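Local coordinates for protein putative hydrolase (Campylobacter jejuni, PDB 3D6L) that probably hydrolyses long-chain fatty acyl-CoA thioesters, working as a hexameric thioesterase with the hotdog fold, at residues E6-I11 with G37-R42; S31-A36 with V85-T90; Y112-V115 with K121-I124. All coordinates share one frame; numbering follows the deposited sequence.

Interaction 1. Residues E6-I11 with G37-R42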
ATOM      1  N   GLU A   6      -7.348 -20.833  19.129  1.00 37.68           N
ATOM      2  CA  GLU A   6      -6.809 -20.680  17.782  1.00 36.01           C
ATOM      3  C   GLU A   6      -6.469 -19.200  17.508  1.00 33.85           C
ATOM      4  O   GLU A   6      -6.935 -18.317  18.238  1.00 33.51           O
ATOM      5  CB  GLU A   6      -7.757 -21.291  16.722  1.00 36.05           C
ATOM      6  CG  GLU A   6      -9.156 -20.695  16.631  1.00 36.85           C
ATOM      7  CD  GLU A   6      -9.913 -21.120  15.360  1.00 37.69           C
ATOM      8  OE1 GLU A   6     -10.016 -22.345  15.085  1.00 39.28           O
ATOM      9  OE2 GLU A   6     -10.418 -20.219  14.638  1.00 39.68           O
ATOM     10  N   PRO A   7      -5.637 -18.925  16.478  1.00 31.99           N
ATOM     11  CA  PRO A   7      -5.219 -17.550  16.202  1.00 30.57           C
ATOM     12  C   PRO A   7      -6.388 -16.632  15.880  1.00 29.18           C
ATOM     13  O   PRO A   7      -7.354 -17.058  15.236  1.00 28.94           O
ATOM     14  CB  PRO A   7      -4.328 -17.692  14.963  1.00 30.69           C
ATOM     15  CG  PRO A   7      -3.913 -19.103  14.938  1.00 31.12           C
ATOM     16  CD  PRO A   7      -5.036 -19.874  15.525  1.00 31.81           C
ATOM     17  N   LYS A   8      -6.289 -15.384  16.332  1.00 27.56           N
ATOM     18  CA  LYS A   8      -7.273 -14.355  16.006  1.00 25.98           C
ATOM     19  C   LYS A   8      -6.956 -13.738  14.645  1.00 24.99           C
ATOM     20  O   LYS A   8      -7.855 -13.292  13.930  1.00 24.82           O
ATOM     21  CB  LYS A   8      -7.321 -13.283  17.101  1.00 26.12           C
ATOM     22  CG  LYS A   8      -7.726 -13.822  18.473  1.00 25.69           C
ATOM     23  CD  LYS A   8      -9.225 -14.075  18.563  1.00 25.76           C
ATOM     24  CE  LYS A   8      -9.551 -15.328  19.390  1.00 26.73           C
ATOM     25  NZ  LYS A   8      -8.877 -15.378  20.730  1.00 26.99           N
ATOM     26  N   LEU A   9      -5.671 -13.732  14.301  1.00 23.64           N
ATOM     27  CA  LEU A   9      -5.196 -13.337  12.983  1.00 22.40           C
ATOM     28  C   LEU A   9      -4.150 -14.316  12.495  1.00 21.34           C
ATOM     29  O   LEU A   9      -3.402 -14.880  13.291  1.00 20.94           O
ATOM     30  CB  LEU A   9      -4.597 -11.929  13.016  1.00 22.44           C
ATOM     31  CG  LEU A   9      -5.322 -10.775  12.322  1.00 22.94           C
ATOM     32  CD1 LEU A   9      -6.783 -10.681  12.716  1.00 23.36           C
ATOM     33  CD2 LEU A   9      -4.616  -9.457  12.626  1.00 23.01           C
ATOM     34  N   LYS A  10      -4.111 -14.500  11.178  1.00 20.38           N
ATOM     35  CA  LYS A  10      -3.132 -15.337  10.506  1.00 19.68           C
ATOM     36  C   LYS A  10      -2.862 -14.726   9.111  1.00 19.29           C
ATOM     37  O   LYS A  10      -3.745 -14.689   8.246  1.00 18.95           O
ATOM     38  CB  LYS A  10      -3.654 -16.773  10.426  1.00 19.60           C
ATOM     39  CG  LYS A  10      -2.608 -17.843  10.167  1.00 21.09           C
ATOM     40  CD  LYS A  10      -3.040 -19.173  10.802  1.00 23.66           C
ATOM     41  CE  LYS A  10      -2.679 -20.404   9.948  1.00 24.88           C
ATOM     42  NZ  LYS A  10      -1.248 -20.823  10.021  1.00 26.15           N
ATOM     43  N   ILE A  11      -1.645 -14.218   8.919  1.00 18.62           N
ATOM     44  CA  ILE A  11      -1.279 -13.470   7.721  1.00 18.34           C
ATOM     45  C   ILE A  11       0.048 -13.982   7.247  1.00 17.83           C
ATOM     46  O   ILE A  11       0.833 -14.489   8.046  1.00 17.99           O
ATOM     47  CB  ILE A  11      -1.023 -11.959   8.005  1.00 18.48           C
ATOM     48  CG1 ILE A  11      -1.402 -11.562   9.426  1.00 19.32           C
ATOM     49  CG2 ILE A  11      -1.698 -11.075   6.985  1.00 18.87           C
ATOM     50  CD1 ILE A  11      -0.256 -11.669  10.383  1.00 19.47           C
ATOM     51  N   GLY A  37      -5.733  -8.251  18.973  1.00 15.00           N
ATOM     52  CA  GLY A  37      -6.216  -7.941  20.316  1.00 14.82           C
ATOM     53  C   GLY A  37      -7.652  -7.456  20.276  1.00 14.81           C
ATOM     54  O   GLY A  37      -8.467  -7.849  21.106  1.00 14.86           O
ATOM     55  N   ALA A  38      -7.961  -6.609  19.294  1.00 14.87           N
ATOM     56  CA  ALA A  38      -9.288  -6.014  19.155  1.00 14.64           C
ATOM     57  C   ALA A  38     -10.378  -7.068  18.935  1.00 14.85           C
ATOM     58  O   ALA A  38     -11.458  -6.996  19.549  1.00 14.99           O
ATOM     59  CB  ALA A  38      -9.292  -4.995  18.036  1.00 14.49           C
ATOM     60  N   ILE A  39     -10.092  -8.048  18.073  1.00 14.72           N
ATOM     61  CA  ILE A  39     -11.002  -9.173  17.839  1.00 14.58           C
ATOM     62  C   ILE A  39     -11.315  -9.898  19.146  1.00 14.81           C
ATOM     63  O   ILE A  39     -12.463 -10.299  19.379  1.00 14.89           O
ATOM     64  CB  ILE A  39     -10.420 -10.185  16.815  1.00 14.75           C
ATOM     65  CG1 ILE A  39     -10.413  -9.576  15.412  1.00 13.73           C
ATOM     66  CG2 ILE A  39     -11.228 -11.503  16.814  1.00 14.70           C
ATOM     67  CD1 ILE A  39      -9.521 -10.305  14.454  1.00 12.43           C
ATOM     68  N   ALA A  40     -10.293 -10.060  19.988  1.00 15.00           N
ATOM     69  CA  ALA A  40     -10.444 -10.727  21.279  1.00 15.26           C
ATOM     70  C   ALA A  40     -11.259  -9.879  22.240  1.00 15.53           C
ATOM     71  O   ALA A  40     -12.134 -10.399  22.933  1.00 15.78           O
ATOM     72  CB  ALA A  40      -9.089 -11.062  21.879  1.00 15.17           C
ATOM     73  N   ALA A  41     -10.969  -8.580  22.275  1.00 15.84           N
ATOM     74  CA  ALA A  41     -11.676  -7.634  23.140  1.00 16.16           C
ATOM     75  C   ALA A  41     -13.150  -7.470  22.756  1.00 16.71           C
ATOM     76  O   ALA A  41     -14.001  -7.309  23.629  1.00 16.71           O
ATOM     77  CB  ALA A  41     -10.966  -6.289  23.149  1.00 15.55           C
ATOM     78  N   ARG A  42     -13.446  -7.513  21.457  1.00 17.65           N
ATOM     79  CA  ARG A  42     -14.829  -7.407  20.979  1.00 18.90           C
ATOM     80  C   ARG A  42     -15.729  -8.590  21.378  1.00 19.50           C
ATOM     81  O   ARG A  42     -16.950  -8.463  21.360  1.00 19.40           O
ATOM     82  CB  ARG A  42     -14.889  -7.161  19.469  1.00 18.52           C
ATOM     83  CG  ARG A  42     -14.780  -5.693  19.080  1.00 19.36           C
ATOM     84  CD  ARG A  42     -15.180  -5.452  17.620  1.00 19.59           C
ATOM     85  NE  ARG A  42     -14.395  -6.279  16.701  1.00 23.04           N
ATOM     86  CZ  ARG A  42     -13.199  -5.955  16.205  1.00 24.57           C
ATOM     87  NH1 ARG A  42     -12.620  -4.796  16.514  1.00 23.87           N
ATOM     88  NH2 ARG A  42     -12.579  -6.798  15.379  1.00 25.71           N
TER

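Interaction 2. Residues S31-A36 with V85-T90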
ATOM      1  N   SER A  31       0.737  -3.657  14.025  1.00 13.39           N
ATOM      2  CA  SER A  31      -0.579  -3.517  13.384  1.00 13.09           C
ATOM      3  C   SER A  31      -1.381  -4.798  13.558  1.00 13.24           C
ATOM      4  O   SER A  31      -2.558  -4.758  13.948  1.00 12.98           O
ATOM      5  CB  SER A  31      -0.439  -3.209  11.890  1.00 12.88           C
ATOM      6  OG  SER A  31       0.348  -2.052  11.671  1.00 12.43           O
ATOM      7  N   GLN A  32      -0.733  -5.930  13.267  1.00 13.09           N
ATOM      8  CA  GLN A  32      -1.325  -7.247  13.481  1.00 13.42           C
ATOM      9  C   GLN A  32      -1.736  -7.456  14.938  1.00 13.38           C
ATOM     10  O   GLN A  32      -2.807  -8.010  15.218  1.00 13.04           O
ATOM     11  CB  GLN A  32      -0.363  -8.357  13.050  1.00 13.47           C
ATOM     12  CG  GLN A  32       0.304  -8.160  11.683  1.00 15.09           C
ATOM     13  CD  GLN A  32      -0.626  -7.599  10.589  1.00 16.88           C
ATOM     14  OE1 GLN A  32      -1.743  -8.091  10.374  1.00 15.84           O
ATOM     15  NE2 GLN A  32      -0.145  -6.564   9.888  1.00 16.96           N
ATOM     16  N   ILE A  33      -0.885  -7.001  15.858  1.00 13.67           N
ATOM     17  CA  ILE A  33      -1.143  -7.134  17.299  1.00 13.58           C
ATOM     18  C   ILE A  33      -2.365  -6.319  17.698  1.00 13.98           C
ATOM     19  O   ILE A  33      -3.270  -6.833  18.363  1.00 14.05           O
ATOM     20  CB  ILE A  33       0.096  -6.743  18.134  1.00 13.49           C
ATOM     21  CG1 ILE A  33       1.183  -7.816  17.968  1.00 13.27           C
ATOM     22  CG2 ILE A  33      -0.266  -6.540  19.603  1.00 12.57           C
ATOM     23  CD1 ILE A  33       2.576  -7.398  18.408  1.00 12.36           C
ATOM     24  N   ASP A  34      -2.400  -5.060  17.264  1.00 14.23           N
ATOM     25  CA  ASP A  34      -3.507  -4.176  17.577  1.00 14.65           C
ATOM     26  C   ASP A  34      -4.828  -4.749  17.067  1.00 14.66           C
ATOM     27  O   ASP A  34      -5.821  -4.778  17.796  1.00 15.05           O
ATOM     28  CB  ASP A  34      -3.254  -2.774  17.013  1.00 15.06           C
ATOM     29  CG  ASP A  34      -4.170  -1.722  17.630  1.00 16.75           C
ATOM     30  OD1 ASP A  34      -4.873  -2.032  18.617  1.00 18.91           O
ATOM     31  OD2 ASP A  34      -4.193  -0.576  17.140  1.00 19.36           O
ATOM     32  N   LEU A  35      -4.830  -5.241  15.832  1.00 14.66           N
ATOM     33  CA  LEU A  35      -6.030  -5.839  15.238  1.00 14.57           C
ATOM     34  C   LEU A  35      -6.465  -7.165  15.882  1.00 14.79           C
ATOM     35  O   LEU A  35      -7.666  -7.386  16.097  1.00 14.90           O
ATOM     36  CB  LEU A  35      -5.849  -6.015  13.731  1.00 14.20           C
ATOM     37  CG  LEU A  35      -5.866  -4.747  12.876  1.00 14.15           C
ATOM     38  CD1 LEU A  35      -5.488  -5.085  11.432  1.00 13.50           C
ATOM     39  CD2 LEU A  35      -7.217  -4.016  12.943  1.00 12.43           C
ATOM     40  N   ALA A  36      -5.498  -8.041  16.171  1.00 14.99           N
ATOM     41  CA  ALA A  36      -5.768  -9.345  16.798  1.00 14.94           C
ATOM     42  C   ALA A  36      -6.304  -9.190  18.218  1.00 15.07           C
ATOM     43  O   ALA A  36      -7.220  -9.909  18.616  1.00 15.39           O
ATOM     44  CB  ALA A  36      -4.527 -10.204  16.802  1.00 14.85           C
ATOM     45  N   VAL A  85      -5.608  -7.415  26.951  1.00 18.40           N
ATOM     46  CA  VAL A  85      -5.389  -8.576  26.112  1.00 18.05           C
ATOM     47  C   VAL A  85      -3.904  -8.839  25.979  1.00 18.01           C
ATOM     48  O   VAL A  85      -3.139  -7.943  25.618  1.00 18.46           O
ATOM     49  CB  VAL A  85      -6.026  -8.391  24.706  1.00 17.80           C
ATOM     50  CG1 VAL A  85      -5.806  -9.623  23.842  1.00 17.80           C
ATOM     51  CG2 VAL A  85      -7.523  -8.096  24.816  1.00 17.54           C
ATOM     52  N   GLU A  86      -3.493 -10.062  26.292  1.00 17.60           N
ATOM     53  CA  GLU A  86      -2.148 -10.494  25.969  1.00 17.59           C
ATOM     54  C   GLU A  86      -2.153 -11.048  24.550  1.00 17.21           C
ATOM     55  O   GLU A  86      -2.955 -11.930  24.219  1.00 17.08           O
ATOM     56  CB  GLU A  86      -1.626 -11.539  26.964  1.00 17.66           C
ATOM     57  CG  GLU A  86      -0.162 -11.956  26.723  1.00 18.33           C
ATOM     58  CD  GLU A  86       0.854 -10.870  27.077  1.00 20.20           C
ATOM     59  OE1 GLU A  86       0.710 -10.219  28.139  1.00 20.89           O
ATOM     60  OE2 GLU A  86       1.816 -10.675  26.297  1.00 20.20           O
ATOM     61  N   VAL A  87      -1.264 -10.521  23.715  1.00 16.74           N
ATOM     62  CA  VAL A  87      -1.146 -10.983  22.341  1.00 16.54           C
ATOM     63  C   VAL A  87       0.214 -11.625  22.150  1.00 16.52           C
ATOM     64  O   VAL A  87       1.238 -11.038  22.488  1.00 16.38           O
ATOM     65  CB  VAL A  87      -1.357  -9.839  21.319  1.00 16.66           C
ATOM     66  CG1 VAL A  87      -1.209 -10.356  19.891  1.00 16.54           C
ATOM     67  CG2 VAL A  87      -2.736  -9.183  21.517  1.00 16.69           C
ATOM     68  N   GLU A  88       0.207 -12.840  21.617  1.00 16.69           N
ATOM     69  CA  GLU A  88       1.431 -13.559  21.329  1.00 16.77           C
ATOM     70  C   GLU A  88       1.492 -13.826  19.847  1.00 16.61           C
ATOM     71  O   GLU A  88       0.532 -14.325  19.256  1.00 16.53           O
ATOM     72  CB  GLU A  88       1.476 -14.884  22.091  1.00 16.97           C
ATOM     73  CG  GLU A  88       1.553 -14.733  23.600  1.00 18.80           C
ATOM     74  CD  GLU A  88       2.914 -14.256  24.084  1.00 21.43           C
ATOM     75  OE1 GLU A  88       3.908 -14.403  23.337  1.00 21.94           O
ATOM     76  OE2 GLU A  88       2.985 -13.734  25.222  1.00 23.60           O
ATOM     77  N   VAL A  89       2.626 -13.497  19.244  1.00 16.45           N
ATOM     78  CA  VAL A  89       2.803 -13.698  17.821  1.00 16.26           C
ATOM     79  C   VAL A  89       3.809 -14.823  17.580  1.00 16.87           C
ATOM     80  O   VAL A  89       4.885 -14.839  18.187  1.00 16.72           O
ATOM     81  CB  VAL A  89       3.247 -12.387  17.121  1.00 16.13           C
ATOM     82  CG1 VAL A  89       3.196 -12.536  15.620  1.00 15.66           C
ATOM     83  CG2 VAL A  89       2.370 -11.222  17.561  1.00 15.15           C
ATOM     84  N   THR A  90       3.444 -15.767  16.709  1.00 17.40           N
ATOM     85  CA  THR A  90       4.333 -16.850  16.289  1.00 18.17           C
ATOM     86  C   THR A  90       4.601 -16.771  14.779  1.00 18.58           C
ATOM     87  O   THR A  90       3.696 -16.469  14.001  1.00 18.49           O
ATOM     88  CB  THR A  90       3.740 -18.243  16.618  1.00 18.21           C
ATOM     89  OG1 THR A  90       2.626 -18.511  15.758  1.00 19.07           O
ATOM     90  CG2 THR A  90       3.273 -18.324  18.073  1.00 18.43           C
TER

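Interaction 3. Residues Y112-V115 with K121-I124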
ATOM      1  N   TYR A 112      -8.086  -1.980  25.579  1.00 16.35           N
ATOM      2  CA  TYR A 112      -9.147  -1.423  24.758  1.00 16.42           C
ATOM      3  C   TYR A 112     -10.249  -0.898  25.662  1.00 16.72           C
ATOM      4  O   TYR A 112     -10.389  -1.348  26.801  1.00 16.66           O
ATOM      5  CB  TYR A 112      -9.712  -2.504  23.814  1.00 16.10           C
ATOM      6  CG  TYR A 112      -8.656  -3.132  22.933  1.00 15.58           C
ATOM      7  CD1 TYR A 112      -7.932  -4.247  23.358  1.00 15.49           C
ATOM      8  CD2 TYR A 112      -8.361  -2.591  21.681  1.00 15.50           C
ATOM      9  CE1 TYR A 112      -6.942  -4.818  22.549  1.00 16.42           C
ATOM     10  CE2 TYR A 112      -7.379  -3.146  20.866  1.00 15.75           C
ATOM     11  CZ  TYR A 112      -6.671  -4.257  21.300  1.00 16.00           C
ATOM     12  OH  TYR A 112      -5.692  -4.790  20.487  1.00 15.18           O
ATOM     13  N   VAL A 113     -11.017   0.064  25.165  1.00 17.03           N
ATOM     14  CA  VAL A 113     -12.216   0.498  25.857  1.00 17.91           C
ATOM     15  C   VAL A 113     -13.418   0.042  25.032  1.00 18.51           C
ATOM     16  O   VAL A 113     -13.402   0.121  23.804  1.00 18.48           O
ATOM     17  CB  VAL A 113     -12.226   2.030  26.122  1.00 17.81           C
ATOM     18  CG1 VAL A 113     -12.254   2.822  24.817  1.00 18.23           C
ATOM     19  CG2 VAL A 113     -13.405   2.425  26.998  1.00 17.83           C
ATOM     20  N   SER A 114     -14.443  -0.464  25.706  1.00 19.57           N
ATOM     21  CA  SER A 114     -15.654  -0.888  25.020  1.00 20.81           C
ATOM     22  C   SER A 114     -16.531   0.342  24.772  1.00 21.57           C
ATOM     23  O   SER A 114     -16.861   1.074  25.704  1.00 21.71           O
ATOM     24  CB  SER A 114     -16.380  -1.942  25.846  1.00 20.81           C
ATOM     25  OG  SER A 114     -17.655  -1.502  26.256  1.00 21.79           O
ATOM     26  N   VAL A 115     -16.868   0.587  23.511  1.00 22.48           N
ATOM     27  CA  VAL A 115     -17.603   1.792  23.140  1.00 23.58           C
ATOM     28  C   VAL A 115     -18.771   1.491  22.217  1.00 24.78           C
ATOM     29  O   VAL A 115     -18.819   0.435  21.574  1.00 24.94           O
ATOM     30  CB  VAL A 115     -16.699   2.861  22.448  1.00 23.33           C
ATOM     31  CG1 VAL A 115     -15.723   3.470  23.436  1.00 23.18           C
ATOM     32  CG2 VAL A 115     -15.972   2.281  21.249  1.00 22.75           C
ATOM     33  N   LYS A 121     -18.311   5.703  25.794  1.00 34.29           N
ATOM     34  CA  LYS A 121     -18.058   4.576  26.695  1.00 34.26           C
ATOM     35  C   LYS A 121     -19.291   3.694  26.883  1.00 33.73           C
ATOM     36  O   LYS A 121     -20.393   4.182  27.143  1.00 33.52           O
ATOM     37  CB  LYS A 121     -17.489   5.042  28.037  1.00 34.20           C
ATOM     38  CG  LYS A 121     -15.987   5.312  27.980  1.00 35.06           C
ATOM     39  CD  LYS A 121     -15.394   5.695  29.332  1.00 34.99           C
ATOM     40  CE  LYS A 121     -13.875   5.849  29.221  1.00 36.55           C
ATOM     41  NZ  LYS A 121     -13.241   6.306  30.503  1.00 37.77           N
ATOM     42  N   ASN A 122     -19.080   2.395  26.705  1.00 33.31           N
ATOM     43  CA  ASN A 122     -20.120   1.381  26.821  1.00 33.01           C
ATOM     44  C   ASN A 122     -19.730   0.467  27.985  1.00 32.48           C
ATOM     45  O   ASN A 122     -18.723  -0.227  27.902  1.00 32.51           O
ATOM     46  CB  ASN A 122     -20.216   0.596  25.496  1.00 33.04           C
ATOM     47  CG  ASN A 122     -21.479  -0.276  25.384  1.00 34.06           C
ATOM     48  OD1 ASN A 122     -22.313  -0.324  26.293  1.00 35.84           O
ATOM     49  ND2 ASN A 122     -21.613  -0.977  24.251  1.00 32.88           N
ATOM     50  N   PRO A 123     -20.484   0.499  29.102  1.00 32.08           N
ATOM     51  CA  PRO A 123     -20.185  -0.469  30.165  1.00 31.54           C
ATOM     52  C   PRO A 123     -20.377  -1.898  29.672  1.00 30.90           C
ATOM     53  O   PRO A 123     -21.380  -2.199  29.026  1.00 30.66           O
ATOM     54  CB  PRO A 123     -21.208  -0.129  31.257  1.00 31.42           C
ATOM     55  CG  PRO A 123     -21.585   1.287  30.986  1.00 31.92           C
ATOM     56  CD  PRO A 123     -21.589   1.398  29.484  1.00 32.18           C
ATOM     57  N   ILE A 124     -19.398  -2.753  29.956  1.00 30.37           N
ATOM     58  CA  ILE A 124     -19.418  -4.144  29.507  1.00 29.93           C
ATOM     59  C   ILE A 124     -20.494  -4.923  30.270  1.00 30.01           C
ATOM     60  O   ILE A 124     -20.595  -4.819  31.500  1.00 29.80           O
ATOM     61  CB  ILE A 124     -18.031  -4.821  29.690  1.00 29.62           C
ATOM     62  CG1 ILE A 124     -16.944  -4.023  28.961  1.00 29.05           C
ATOM     63  CG2 ILE A 124     -18.065  -6.275  29.205  1.00 29.10           C
ATOM     64  CD1 ILE A 124     -15.538  -4.293  29.434  1.00 26.53           C
TER

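Interaction 1. Residues E6-I11 with G37-R42
Beside strand 9-12, outermost in the hotdog sheet of this chain, Lys8 and Leu9 lie against Ile39 of helix 26-42, the helix that the sheet wraps. Lys8 and Leu9 both pair with Cys71 on strand 68-78, which makes a classic beta bulge, and both side chains of the bulge reach the same isoleucine. The lysine uses its aliphatic part. Its CG lies beside the backbone N, opposite the carbonyl carbon (chi1 -61°), and a bend at chi2 (-77°) brings CD against Ile39. Lys8 CD then sits 3.7 Å from Ile39 CG2, the two side chains sliding past each other in opposite directions. Further out, the lysine passes Ala40, with Lys8 NZ 4.5 Å from Ala40 CB. The other branch of the isoleucine turns to the bulge: Ile39 CD1 is 3.5 Å from Lys8 O and also packs on Leu9 CD1, the leucine and isoleucine side chains crossing at a slant. Leu9 in addition rests on Gln32 and Leu35 of the same helix, while Ala40 touches Ser73 and Val85 on the sheet. Lys10 makes backbone hydrogen bonds to a second subunit, so strand 9-12 lies at a subunit interface. No hydrogen bond crosses between 6-11 and 37-42. The contact is therefore apolar, with methyl and methylene groups of Ile39, Leu9 and Lys8 in the buried part, and only the lysine bringing a charged end, carried past Ile39 rather than into it.

Interaction 2. Residues S31-A36 with V85-T90
Ile33, on helix 26-42, fits against Val87 and Val89, two residues apart on strand 82-94. At its CB the side chain forks. The CG2 methyl, opposite the backbone N, lies over Val87, 3.9 Å from both Val87 CB and Val87 CG1, and Val87 CG2 comes to 4.0 Å from Ile33 O. The CG1 arm turns the other way (chi1 -71°), beside the backbone N, and reaches Val89: Ile33 CG1 is 3.6 Å from Val89 CG2 and still 4.0 Å from Val87 CG1, so it touches both valines. At the tip, Ile33 CD1 continues past Val89 CG2 at 3.9 Å, the isoleucine and Val89 crossing at about a right angle. All three residues are buried, and no hydrogen bond joins the segments. Val89 also packs on Ile69 of strand 68-78. Ile33 also touches Thr106, Ala108 and Val110 of strand 100-115 and Met54 of strand 48-58. The isoleucine thus lies in the buried layer between helix 26-42 and the sheet curved round it, the packing characteristic of the hotdog fold, and meets strands 82-94, 100-115 and 48-58 at once.

Interaction 3. Residues Y112-V115 with K121-I124
Ser114 and Asn122 form the close-fitting part of the contact, where the last part of strand 100-115 meets the chain coming back. Asn122 N donates to Ser114 O at 2.8 Å, with the donor well off the carbonyl plane. The N-H...O angle is 157°, so the bond is fairly straight at the hydrogen. Asn122 CB lies 3.4 Å from Ser114 O. The Ser114 hydroxyl is directed at Asn122 O, a bond whose modelled length is implausibly short and so doubtful in detail. Beyond it, Ile124 lays its CG1 against Ser114 CB at 3.8 Å, itself backed by Leu44 and by Ile83 of strand 82-94. In backbone terms Val115 and Lys121 make a single beta bridge across a five-residue connection. Backbone bonds of Tyr112 to Ile83, of Val113 to Val50 and of Val115 to Arg48 hold strand 100-115 between strands 82-94 and 48-58 of the hotdog sheet. Val115, buried, makes a looser contact, its CG1 4.2 Å from Lys121 N. Toward solvent the packing is slacker too: the extended side chain of the exposed Lys121, starting beside its own backbone N (chi1 -81°), crosses Val113 at about a right angle, with Lys121 CG 4.0 Å from Val113 CG2.

From the N terminus, interaction 1 comes first: residues 6-11 meet the last turns of helix 26-42, enclosing the chain from strand 9-12 through the first part of that helix. Interaction 2 starts inside this loop and ends far beyond it on strand 82-94, so the two cross along the chain. They share one helix and lie side by side, about 7 Å between centres, joining it to an outermost and a middle strand of this chain's sheet. Interaction 3 follows in series, a short local closure in which the last part of strand 100-115 meets the chain just after it. Tyr112 links it back: its OH makes a probable hydrogen bond to Asp34 O, 2.7 Å away.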